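Local structure of tRNA(Ile2) 2-agmatinylcytidine synthetase TiaS (Archaeoglobus fulgidus, 5XOB) at residues P350-P353 against S354-R357; A300-P303 against T304-F307. The protein uses ATP to attach agmatine to the wobble cytidine of the isoleucine tRNA it modifies, forming 2-agmatinylcytidine and switching the codon read from AUG to AUA. All blocks are in the same frame, centred on the assembly; numbering follows the deposited sequence.

Contact 1 of 2, residues P350-P353 against S354-R357; sequences PICP and SCGR. With ZN (zinc ion), chain B.
Cys352 SG is held from two directions: it binds the zinc ion at 2.5 Å and receives a weak hydrogen bond from Ser354 N at 3.6 Å. This is the zinc knuckle of the C-terminal zinc ribbon, a CPxCG turn whose two cysteines supply half of the metal site; Cys370 and Cys373 complete it. With SG anti to the backbone N (chi1 178°), Cys352 swings its sulfur round to the metal. Cys355 SG meets the same ion at 2.2 Å and accepts a straight bond from Arg357 N at 3.4 Å. Each sulfur thus takes a backbone N-H from two residues further on, which would probably offset some of the charge of a thiolate pair.

Backbone bonds close the turn. Cys352 N donates to Arg357 O at 2.8 Å, while Gly356 N gives Cys352 O a weak, strongly bent bond at 3.0 Å. Pro353 suits the start of the bend, since its ring holds phi near the -73° that the turn uses. Glycine is needed at Gly356, where phi is 83° and a side chain would collide with the carbonyl oxygen of Cys355. Ile351 lies alongside this last corner of the turn: its CG2 methyl packs tightly on Gly356 O, at 3.1 Å.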
# COMPACT_ATOMS: atom_id res chain seq x y z
N PRO A 350 -10.12 44.77 19.46
CA PRO A 350 -11.07 44.29 20.46
C PRO A 350 -12.47 44.14 19.90
O PRO A 350 -12.88 44.91 19.02
CB PRO A 350 -11.05 45.38 21.54
CG PRO A 350 -9.94 46.30 21.19
CD PRO A 350 -9.72 46.16 19.72
N ILE A 351 -13.19 43.14 20.39
CA ILE A 351 -14.59 42.92 20.03
C ILE A 351 -15.46 43.80 20.93
O ILE A 351 -15.28 43.80 22.15
CB ILE A 351 -14.97 41.43 20.21
CG1 ILE A 351 -14.11 40.52 19.32
CG2 ILE A 351 -16.46 41.21 19.93
CD1 ILE A 351 -14.13 40.85 17.83
N CYS A 352 -16.38 44.54 20.33
CA CYS A 352 -17.31 45.37 21.10
C CYS A 352 -18.18 44.51 22.02
O CYS A 352 -18.76 43.52 21.57
CB CYS A 352 -18.21 46.19 20.18
SG CYS A 352 -19.42 47.19 21.07
N PRO A 353 -18.29 44.89 23.31
CA PRO A 353 -18.99 44.06 24.29
C PRO A 353 -20.51 44.07 24.14
O PRO A 353 -21.17 43.10 24.54
CB PRO A 353 -18.61 44.70 25.64
CG PRO A 353 -17.63 45.79 25.33
CD PRO A 353 -17.86 46.16 23.90
N SER A 354 -21.05 45.15 23.58
CA SER A 354 -22.48 45.26 23.35
C SER A 354 -22.90 44.49 22.11
O SER A 354 -23.52 43.43 22.20
CB SER A 354 -22.91 46.72 23.22
OG SER A 354 -24.20 46.82 22.63
N CYS A 355 -22.57 45.04 20.94
CA CYS A 355 -23.04 44.49 19.67
C CYS A 355 -22.23 43.28 19.19
O CYS A 355 -22.69 42.52 18.34
CB CYS A 355 -23.03 45.57 18.59
SG CYS A 355 -21.37 45.93 17.98
N GLY A 356 -21.02 43.11 19.71
CA GLY A 356 -20.20 41.96 19.36
C GLY A 356 -19.40 42.08 18.07
O GLY A 356 -18.68 41.15 17.72
N ARG A 357 -19.52 43.20 17.35
CA ARG A 357 -18.72 43.38 16.14
C ARG A 357 -17.32 43.86 16.51
O ARG A 357 -17.05 44.19 17.66
CB ARG A 357 -19.40 44.30 15.10
CG ARG A 357 -19.29 45.81 15.34
CD ARG A 357 -18.65 46.55 14.16
NE ARG A 357 -19.24 46.25 12.86
CZ ARG A 357 -18.83 46.77 11.70
NH1 ARG A 357 -17.83 47.65 11.66
NH2 ARG A 357 -19.42 46.42 10.56
ZN ZN B . -20.99 47.65 19.24

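Contact 2 of 2, residues A300-P303 against T304-F307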
# COMPACT_ATOMS: atom_id res chain seq x y z
N ALA A 300 -0.65 15.32 -1.80
CA ALA A 300 -1.90 14.57 -1.72
C ALA A 300 -2.64 14.71 -3.06
O ALA A 300 -3.32 15.71 -3.29
CB ALA A 300 -2.76 15.09 -0.58
N PHE A 301 -2.51 13.71 -3.92
CA PHE A 301 -3.06 13.77 -5.28
C PHE A 301 -4.59 13.63 -5.24
O PHE A 301 -5.16 13.32 -4.21
CB PHE A 301 -2.44 12.71 -6.18
CG PHE A 301 -0.95 12.89 -6.39
CD1 PHE A 301 -0.47 13.57 -7.51
CD2 PHE A 301 -0.04 12.37 -5.48
CE1 PHE A 301 0.89 13.73 -7.70
CE2 PHE A 301 1.32 12.54 -5.67
CZ PHE A 301 1.79 13.22 -6.78
N GLU A 302 -5.22 13.84 -6.39
CA GLU A 302 -6.67 13.92 -6.49
C GLU A 302 -7.34 12.62 -6.06
O GLU A 302 -8.33 12.65 -5.33
CB GLU A 302 -7.09 14.30 -7.92
CG GLU A 302 -8.60 14.46 -8.15
CD GLU A 302 -9.34 13.14 -8.30
OE1 GLU A 302 -8.74 12.14 -8.75
OE2 GLU A 302 -10.55 13.11 -7.97
N PRO A 303 -6.78 11.47 -6.49
CA PRO A 303 -7.42 10.18 -6.16
C PRO A 303 -7.50 9.82 -4.66
O PRO A 303 -8.06 8.77 -4.32
CB PRO A 303 -6.55 9.16 -6.90
CG PRO A 303 -5.87 9.93 -7.98
CD PRO A 303 -5.62 11.28 -7.38
N THR A 304 -6.96 10.68 -3.79
CA THR A 304 -7.05 10.49 -2.34
C THR A 304 -8.29 11.19 -1.77
O THR A 304 -8.58 11.08 -0.58
CB THR A 304 -5.81 11.05 -1.63
OG1 THR A 304 -5.83 12.48 -1.69
CG2 THR A 304 -4.52 10.54 -2.29
N LYS A 305 -8.98 11.95 -2.63
CA LYS A 305 -10.31 12.46 -2.34
C LYS A 305 -10.37 13.28 -1.06
O LYS A 305 -9.69 14.30 -0.96
CB LYS A 305 -11.33 11.30 -2.30
CG LYS A 305 -11.39 10.47 -3.57
CD LYS A 305 -11.56 11.30 -4.84
CE LYS A 305 -12.02 10.42 -6.00
NZ LYS A 305 -11.59 10.91 -7.34
N GLN A 306 -11.15 12.83 -0.07
CA GLN A 306 -11.41 13.60 1.14
C GLN A 306 -10.15 13.80 1.97
O GLN A 306 -10.08 14.72 2.78
CB GLN A 306 -12.47 12.90 2.01
CG GLN A 306 -13.84 12.70 1.35
CD GLN A 306 -13.92 11.46 0.47
OE1 GLN A 306 -12.97 10.67 0.38
NE2 GLN A 306 -15.07 11.27 -0.18
N PHE A 307 -9.17 12.92 1.79
CA PHE A 307 -7.89 13.03 2.48
C PHE A 307 -7.20 14.38 2.21
O PHE A 307 -6.41 14.84 3.04
CB PHE A 307 -6.97 11.87 2.07
CG PHE A 307 -5.61 11.90 2.73
CD1 PHE A 307 -5.47 11.55 4.07
CD2 PHE A 307 -4.48 12.24 2.01
CE1 PHE A 307 -4.22 11.56 4.68
CE2 PHE A 307 -3.23 12.24 2.61
CZ PHE A 307 -3.10 11.91 3.94
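Phe301 O takes two bonds from Thr304, one from OG1 at 2.7 Å and one from the backbone N at 3.2 Å. They close the short 3-10 turn that follows strand 294-300 of the OB fold, on the way to helix 307-313. The two donors reach Phe301 O from different directions, the hydroxyl nearly in line with the C=O bond and the N-H from above the carbonyl plane. Threonine suits the place because its hydroxyl, set between its own N and carbonyl carbon (chi1 71°), reaches back to the carbonyl three residues earlier, with the CG2 methyl also resting on Phe301 O at 3.4 Å. OG1 lies at the edge of the Phe307 ring, in its plane.

One residue on, Lys305 N donates to Glu302 O at 2.9 Å. The side chains of Glu302 and Lys305 both bend at chi2 (-79° and -51°), and this brings their charged ends together: Lys305 NZ meets Glu302 OE2 on its syn side, somewhat out of the carboxylate plane, in a salt bridge of 2.5 Å. An alanine in place of Lys305 would probably leave Glu302 OE2 without this mate and its carboxylate freer to turn. Lys305 has a positive phi as the second residue of a type II' turn from Thr304 to Phe307. That turn is closed by Phe307 N on Thr304 O at 3.1 Å, and it returns the ring toward the small Ala300, whose CB lies 4.2 Å from Phe307 CD2.

In the fold
From the N terminus the chain first builds the TCKD and FLD regions, then enters the OB fold, where contact 2 forms the bend between strand 294-300 and helix 307-313. Strands 319-327, 330-333 and 335-338 follow before the chain leaves along strand 345-348. Contact 1 then turns it toward strand 360-361 in the zinc ribbon. The two short loops stand in series and neither nest nor cross; the centres of contacts 1 and 2 are about 40 Å apart. After the ribbon the chain returns to the same sheet through strand 392-395, which pairs with 335-338, and Val396 packs against Thr304 and Phe307, so contact 2 ties the end of strand 294-300 and the start of helix 307-313 to the returning segment.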